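Phenol hydroxylase component phN (Pseudomonas stutzeri, PDB 3U52) probably forms the diiron-containing oxygenase part of a multicomponent phenol hydroxylase, which would use dioxygen to add a hydroxyl group to phenol. Local coordinates at residues S173-S177 / V401-P405; W267-R271 / S433-I439. All coordinates share one frame; numbering follows the deposited sequence.

Contact 1: residues S173-S177 / V401-P405. With ZN (zinc ion), chain I.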
ATOM      1  N   SER A 173      25.789 -17.688  17.704  1.00 17.93           N
ATOM      2  CA  SER A 173      25.498 -18.376  18.976  1.00 19.39           C
ATOM      3  C   SER A 173      25.179 -17.421  20.159  1.00 18.68           C
ATOM      4  O   SER A 173      24.578 -17.855  21.141  1.00 18.60           O
ATOM      5  CB  SER A 173      26.606 -19.365  19.368  1.00 19.38           C
ATOM      6  OG  SER A 173      27.679 -18.646  20.046  1.00 22.01           O
ATOM      7  N   VAL A 174      25.602 -16.146  20.072  1.00 18.66           N
ATOM      8  CA  VAL A 174      25.224 -15.092  21.041  1.00 18.24           C
ATOM      9  C   VAL A 174      23.705 -14.886  21.108  1.00 18.44           C
ATOM     10  O   VAL A 174      23.105 -15.130  22.175  1.00 18.61           O
ATOM     11  CB  VAL A 174      25.994 -13.775  20.769  1.00 17.85           C
ATOM     12  CG1 VAL A 174      25.752 -12.782  21.827  1.00 20.24           C
ATOM     13  CG2 VAL A 174      27.522 -14.062  20.602  1.00 17.69           C
ATOM     14  N   PRO A 175      23.044 -14.414  20.011  1.00 18.31           N
ATOM     15  CA  PRO A 175      21.572 -14.405  20.102  1.00 17.73           C
ATOM     16  C   PRO A 175      20.906 -15.765  20.303  1.00 16.83           C
ATOM     17  O   PRO A 175      19.929 -15.839  21.037  1.00 17.63           O
ATOM     18  CB  PRO A 175      21.123 -13.863  18.717  1.00 17.77           C
ATOM     19  CG  PRO A 175      22.324 -13.918  17.855  1.00 18.10           C
ATOM     20  CD  PRO A 175      23.517 -13.813  18.750  1.00 17.59           C
ATOM     21  N   LYS A 176      21.402 -16.817  19.652  1.00 16.48           N
ATOM     22  CA  LYS A 176      20.802 -18.148  19.792  1.00 17.82           C
ATOM     23  C   LYS A 176      20.797 -18.668  21.247  1.00 18.93           C
ATOM     24  O   LYS A 176      19.735 -19.075  21.762  1.00 19.74           O
ATOM     25  CB  LYS A 176      21.474 -19.151  18.860  1.00 16.88           C
ATOM     26  CG  LYS A 176      20.670 -20.470  18.720  1.00 19.88           C
ATOM     27  CD  LYS A 176      21.429 -21.429  17.837  1.00 22.10           C
ATOM     28  CE  LYS A 176      21.088 -22.891  18.141  1.00 24.30           C
ATOM     29  NZ  LYS A 176      19.720 -23.246  17.713  1.00 28.11           N
ATOM     30  N   SER A 177      21.957 -18.637  21.913  1.00 17.86           N
ATOM     31  CA  SER A 177      22.007 -19.117  23.284  1.00 18.32           C
ATOM     32  C   SER A 177      21.220 -18.221  24.263  1.00 17.16           C
ATOM     33  O   SER A 177      20.701 -18.714  25.271  1.00 17.79           O
ATOM     34  CB  SER A 177      23.464 -19.325  23.764  1.00 19.20           C
ATOM     35  OG  SER A 177      24.108 -18.079  23.941  1.00 19.57           O
ATOM     36  N   VAL A 401      29.077 -18.268  29.138  1.00 18.54           N
ATOM     37  CA  VAL A 401      27.645 -17.902  29.354  1.00 18.05           C
ATOM     38  C   VAL A 401      27.120 -17.153  28.119  1.00 18.40           C
ATOM     39  O   VAL A 401      26.225 -17.647  27.437  1.00 19.69           O
ATOM     40  CB  VAL A 401      27.404 -17.115  30.679  1.00 17.65           C
ATOM     41  CG1 VAL A 401      25.978 -16.541  30.750  1.00 18.89           C
ATOM     42  CG2 VAL A 401      27.708 -18.007  31.938  1.00 17.89           C
ATOM     43  N   CYS A 402      27.714 -16.017  27.778  1.00 18.22           N
ATOM     44  CA  CYS A 402      27.110 -15.154  26.737  1.00 18.12           C
ATOM     45  C   CYS A 402      27.633 -15.555  25.390  1.00 18.47           C
ATOM     46  O   CYS A 402      27.012 -15.214  24.369  1.00 18.24           O
ATOM     47  CB  CYS A 402      27.335 -13.638  27.038  1.00 17.43           C
ATOM     48  SG  CYS A 402      29.051 -13.069  26.876  1.00 16.82           S
ATOM     49  N   GLN A 403      28.714 -16.369  25.402  1.00 17.29           N
ATOM     50  CA  GLN A 403      29.462 -16.841  24.216  1.00 18.11           C
ATOM     51  C   GLN A 403      30.092 -15.825  23.297  1.00 17.34           C
ATOM     52  O   GLN A 403      30.538 -16.199  22.241  1.00 15.78           O
ATOM     53  CB  GLN A 403      28.678 -17.876  23.388  1.00 18.34           C
ATOM     54  CG  GLN A 403      28.008 -18.914  24.362  1.00 20.41           C
ATOM     55  CD  GLN A 403      27.250 -19.983  23.654  1.00 21.71           C
ATOM     56  OE1 GLN A 403      27.379 -20.140  22.437  1.00 24.50           O
ATOM     57  NE2 GLN A 403      26.445 -20.734  24.397  1.00 22.06           N
ATOM     58  N   ILE A 404      30.206 -14.582  23.712  1.00 16.77           N
ATOM     59  CA  ILE A 404      30.954 -13.591  22.942  1.00 16.74           C
ATOM     60  C   ILE A 404      32.462 -13.917  23.227  1.00 18.97           C
ATOM     61  O   ILE A 404      32.791 -14.334  24.333  1.00 17.38           O
ATOM     62  CB  ILE A 404      30.584 -12.159  23.413  1.00 18.55           C
ATOM     63  CG1 ILE A 404      29.081 -11.919  23.225  1.00 18.38           C
ATOM     64  CG2 ILE A 404      31.384 -11.056  22.598  1.00 19.01           C
ATOM     65  CD1 ILE A 404      28.551 -10.543  23.668  1.00 22.54           C
ATOM     66  N   PRO A 405      33.364 -13.740  22.238  1.00 18.33           N
ATOM     67  CA  PRO A 405      34.767 -13.821  22.586  1.00 19.84           C
ATOM     68  C   PRO A 405      35.056 -12.924  23.793  1.00 19.31           C
ATOM     69  O   PRO A 405      34.401 -11.914  23.988  1.00 19.89           O
ATOM     70  CB  PRO A 405      35.471 -13.234  21.381  1.00 19.25           C
ATOM     71  CG  PRO A 405      34.614 -13.426  20.270  1.00 21.59           C
ATOM     72  CD  PRO A 405      33.180 -13.471  20.806  1.00 20.48           C
TER
HETATM   73 ZN    ZN I 514      29.880 -13.300  28.971  1.00 19.70          ZN
HETATM   74  O   HOH W   1      24.438 -14.407  24.493  1.00 19.41           O
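Q403, directly after the zinc ligand C402, extends its side chain to the first turn of helix 173-184, where S173 and S177 receive it. Its CB lies 3.6 Å from S173 OG. With CG beside the backbone N (chi1 -44°) and the rest of the chain extended, the glutamine passes alongside the two serines, its CG 4.0 Å from S177 OG. At the amide the two branches part: OE1 lies 2.8 Å from S173 OG, whose one proton could go either to it or to W170 O, while NE2 packs 3.4 Å from S177 CB. The S177 hydroxyl turns back on its own helix and gives a 2.8 Å bond from OG to S173 O, which also accepts from S177 N; that same hydroxyl probably also accepts from R268. Replacing Q403 by an alanine would probably leave S173 OG without its OE1 neighbour and open a gap beside S177 CB.

Apolar packing sets the other side. V174 spreads both methyls over I404 CG1, each 3.7 Å away, the two side chains crossing obliquely, and I404 also touches a bound xenon. Between the backbones a water donates to both sides, 2.8 Å to V174 O and 2.7 Å to C402 O, so one molecule bridges the helix backbone and the cysteine loop.

The positive phi of Q403 (59°) goes with a tight turn after C402, and I404 N makes a weak but nearly straight bond to C402 SG (166° at the hydrogen), consistent with a zinc knuckle. The contact therefore ties the cysteine loop to a helix of the hydroxylase fold through a glutamine, a water and an aliphatic pair, with no charge pair across it; the weak N-H bond probably eases some of the sulfur's negative charge.

Contact 2: residues W267-R271 / S433-I439. With ZN (zinc ion), chain I.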
ATOM      1  N   TRP A 267      21.821  -8.605  32.459  1.00 15.73           N
ATOM      2  CA  TRP A 267      23.207  -8.792  32.057  1.00 16.16           C
ATOM      3  C   TRP A 267      23.312  -9.555  30.718  1.00 16.05           C
ATOM      4  O   TRP A 267      24.024  -9.142  29.820  1.00 15.78           O
ATOM      5  CB  TRP A 267      24.082  -9.388  33.173  1.00 15.39           C
ATOM      6  CG  TRP A 267      25.521  -9.368  32.709  1.00 13.83           C
ATOM      7  CD1 TRP A 267      26.230 -10.403  32.188  1.00 13.65           C
ATOM      8  CD2 TRP A 267      26.413  -8.244  32.734  1.00 15.09           C
ATOM      9  NE1 TRP A 267      27.486  -9.985  31.858  1.00 17.55           N
ATOM     10  CE2 TRP A 267      27.624  -8.661  32.171  1.00 15.27           C
ATOM     11  CE3 TRP A 267      26.285  -6.913  33.151  1.00 16.79           C
ATOM     12  CZ2 TRP A 267      28.744  -7.793  32.024  1.00 14.87           C
ATOM     13  CZ3 TRP A 267      27.392  -6.050  33.016  1.00 16.75           C
ATOM     14  CH2 TRP A 267      28.596  -6.494  32.464  1.00 15.79           C
ATOM     15  N   ARG A 268      22.525 -10.620  30.554  1.00 15.53           N
ATOM     16  CA  ARG A 268      22.418 -11.278  29.244  1.00 16.53           C
ATOM     17  C   ARG A 268      21.895 -10.356  28.108  1.00 16.44           C
ATOM     18  O   ARG A 268      22.384 -10.421  26.979  1.00 15.93           O
ATOM     19  CB  ARG A 268      21.539 -12.549  29.345  1.00 15.28           C
ATOM     20  CG  ARG A 268      22.253 -13.703  30.103  1.00 18.53           C
ATOM     21  CD  ARG A 268      21.944 -15.107  29.434  1.00 17.73           C
ATOM     22  NE  ARG A 268      22.601 -15.207  28.131  1.00 17.12           N
ATOM     23  CZ  ARG A 268      22.892 -16.345  27.517  1.00 20.49           C
ATOM     24  NH1 ARG A 268      22.561 -17.494  28.067  1.00 19.81           N
ATOM     25  NH2 ARG A 268      23.490 -16.337  26.332  1.00 14.20           N
ATOM     26  N   GLY A 269      20.907  -9.518  28.423  1.00 17.27           N
ATOM     27  CA  GLY A 269      20.359  -8.580  27.464  1.00 17.66           C
ATOM     28  C   GLY A 269      21.410  -7.538  27.100  1.00 19.16           C
ATOM     29  O   GLY A 269      21.578  -7.202  25.921  1.00 18.34           O
ATOM     30  N   PHE A 270      22.163  -7.064  28.088  1.00 18.40           N
ATOM     31  CA  PHE A 270      23.254  -6.110  27.804  1.00 18.03           C
ATOM     32  C   PHE A 270      24.325  -6.719  26.827  1.00 18.21           C
ATOM     33  O   PHE A 270      24.797  -6.064  25.870  1.00 15.98           O
ATOM     34  CB  PHE A 270      23.905  -5.676  29.151  1.00 18.21           C
ATOM     35  CG  PHE A 270      25.178  -4.914  28.985  1.00 18.47           C
ATOM     36  CD1 PHE A 270      25.218  -3.755  28.228  1.00 18.73           C
ATOM     37  CD2 PHE A 270      26.341  -5.353  29.602  1.00 18.56           C
ATOM     38  CE1 PHE A 270      26.438  -3.022  28.104  1.00 20.56           C
ATOM     39  CE2 PHE A 270      27.536  -4.637  29.480  1.00 20.60           C
ATOM     40  CZ  PHE A 270      27.568  -3.479  28.727  1.00 19.31           C
ATOM     41  N   ARG A 271      24.707  -7.983  27.061  1.00 16.91           N
ATOM     42  CA  ARG A 271      25.687  -8.651  26.198  1.00 16.40           C
ATOM     43  C   ARG A 271      25.092  -8.848  24.805  1.00 17.30           C
ATOM     44  O   ARG A 271      25.762  -8.639  23.798  1.00 16.67           O
ATOM     45  CB  ARG A 271      26.198  -9.968  26.837  1.00 15.36           C
ATOM     46  CG  ARG A 271      27.178  -9.656  27.994  1.00 14.37           C
ATOM     47  CD  ARG A 271      28.419  -8.967  27.407  1.00 15.99           C
ATOM     48  NE  ARG A 271      29.575  -9.009  28.330  1.00 18.37           N
ATOM     49  CZ  ARG A 271      30.301  -7.959  28.690  1.00 17.20           C
ATOM     50  NH1 ARG A 271      30.012  -6.728  28.264  1.00 20.70           N
ATOM     51  NH2 ARG A 271      31.316  -8.132  29.502  1.00 15.84           N
ATOM     52  N   SER A 433      33.431 -11.495  32.152  1.00 16.67           N
ATOM     53  CA  SER A 433      33.080 -10.519  33.177  1.00 17.38           C
ATOM     54  C   SER A 433      32.576 -11.186  34.457  1.00 18.01           C
ATOM     55  O   SER A 433      32.265 -12.370  34.461  1.00 17.55           O
ATOM     56  CB  SER A 433      31.925  -9.664  32.676  1.00 17.38           C
ATOM     57  OG  SER A 433      30.844 -10.547  32.324  1.00 19.67           O
ATOM     58  N   ASP A 434      32.439 -10.385  35.521  1.00 19.57           N
ATOM     59  CA  ASP A 434      31.800 -10.799  36.761  1.00 19.96           C
ATOM     60  C   ASP A 434      30.340 -11.093  36.497  1.00 19.41           C
ATOM     61  O   ASP A 434      29.778 -11.954  37.135  1.00 20.44           O
ATOM     62  CB  ASP A 434      31.901  -9.713  37.829  1.00 20.47           C
ATOM     63  CG  ASP A 434      33.335  -9.533  38.368  1.00 25.22           C
ATOM     64  OD1 ASP A 434      34.011 -10.532  38.699  1.00 25.09           O
ATOM     65  OD2 ASP A 434      33.760  -8.372  38.473  1.00 29.20           O
ATOM     66  N   GLY A 435      29.702 -10.372  35.589  1.00 18.19           N
ATOM     67  CA  GLY A 435      28.259 -10.544  35.425  1.00 17.53           C
ATOM     68  C   GLY A 435      27.929 -11.940  34.922  1.00 17.31           C
ATOM     69  O   GLY A 435      27.011 -12.577  35.422  1.00 19.67           O
ATOM     70  N   CYS A 436      28.712 -12.417  33.953  1.00 15.81           N
ATOM     71  CA  CYS A 436      28.551 -13.760  33.385  1.00 17.42           C
ATOM     72  C   CYS A 436      29.030 -14.824  34.373  1.00 17.69           C
ATOM     73  O   CYS A 436      28.418 -15.853  34.527  1.00 16.71           O
ATOM     74  CB  CYS A 436      29.296 -13.848  32.073  1.00 17.09           C
ATOM     75  SG  CYS A 436      28.377 -13.084  30.633  1.00 18.68           S
ATOM     76  N   CYS A 437      30.107 -14.538  35.084  1.00 19.16           N
ATOM     77  CA  CYS A 437      30.557 -15.431  36.153  1.00 19.36           C
ATOM     78  C   CYS A 437      29.450 -15.704  37.167  1.00 18.63           C
ATOM     79  O   CYS A 437      29.206 -16.859  37.511  1.00 18.89           O
ATOM     80  CB  CYS A 437      31.849 -14.882  36.815  1.00 18.61           C
ATOM     81  SG  CYS A 437      32.612 -16.138  37.919  1.00 27.15           S
ATOM     82  N   ASP A 438      28.748 -14.668  37.651  1.00 19.49           N
ATOM     83  CA  ASP A 438      27.703 -14.850  38.650  1.00 18.67           C
ATOM     84  C   ASP A 438      26.504 -15.635  38.153  1.00 18.55           C
ATOM     85  O   ASP A 438      25.879 -16.372  38.910  1.00 17.29           O
ATOM     86  CB  ASP A 438      27.199 -13.516  39.169  1.00 20.08           C
ATOM     87  CG  ASP A 438      28.168 -12.862  40.135  1.00 24.75           C
ATOM     88  OD1 ASP A 438      29.255 -13.456  40.423  1.00 25.18           O
ATOM     89  OD2 ASP A 438      27.838 -11.735  40.569  1.00 24.81           O
ATOM     90  N   ILE A 439      26.161 -15.459  36.884  1.00 17.83           N
ATOM     91  CA  ILE A 439      25.082 -16.225  36.273  1.00 18.34           C
ATOM     92  C   ILE A 439      25.506 -17.729  36.267  1.00 18.53           C
ATOM     93  O   ILE A 439      24.720 -18.635  36.622  1.00 17.95           O
ATOM     94  CB  ILE A 439      24.821 -15.726  34.799  1.00 18.06           C
ATOM     95  CG1 ILE A 439      24.212 -14.334  34.805  1.00 18.14           C
ATOM     96  CG2 ILE A 439      23.932 -16.732  34.024  1.00 18.00           C
ATOM     97  CD1 ILE A 439      24.215 -13.650  33.487  1.00 17.26           C
TER
HETATM   98 ZN    ZN I 514      29.880 -13.300  28.971  1.00 19.70          ZN
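This contact takes in one ligand of the four-cysteine zinc site: C436, in the first turn of helix 434-442, in the YHS family region, and that turn lies against W267 of helix 254-283. With CG anti to the backbone N (chi1 -173°), the indole reaches across to the helix start and has neighbours on both faces. G435 CA stands over the five-membered ring, 3.7 Å from its centroid and 9° off the normal, a CH-pi contact; a CB on this residue would fall 2.4 Å from W267 CE2. F270 CD2, from W267's own helix, lies over the opposite face toward the rim. In the ring plane, C436 SG meets the indole edge 3.4 Å from NE1, a cysteine sulfur-aromatic contact, while the same sulfur binds zinc at 2.2 Å.

S433 is the N-cap: its OG accepts from C436 N at 3.3 Å, nearly straight (167°). Its CB lies 3.6 Å from R271 NH2, and the R271 guanidinium in turn spreads one face over W267 CZ2. Farther along the helix, I439 CD1 fills the corner between W267 CD1 at the ring edge (4.0 Å) and R268 CG (3.9 Å), whose guanidinium goes on to a salt bridge with D181.

The thiolate thus faces the nitrogen edge of an indole and belongs to a capped helix start; both would probably temper its negative charge.

Both contacts are buried, contact 1 nearer the chain centre (about 11 Å between centres, against 15 Å), and their own centres are about 11 Å apart. C402 faces helix 173-184 with its backbone carbonyl, C436 meets helix 254-283 with its sulfur, and the metal joins the two later segments. Chemistry separates them: 173-177/401-405 mixes a glutamine amide, hydroxyls and a water with an apolar V174-I404 pair, whereas 267-271/433-439 depends on an aromatic ring. They also touch directly. R268 of contact 2 reaches S177 of contact 1, I404 CD1 packs on R271 O, and V401 CG2 on C436 O, so the two contacts adjoin beside the zinc site.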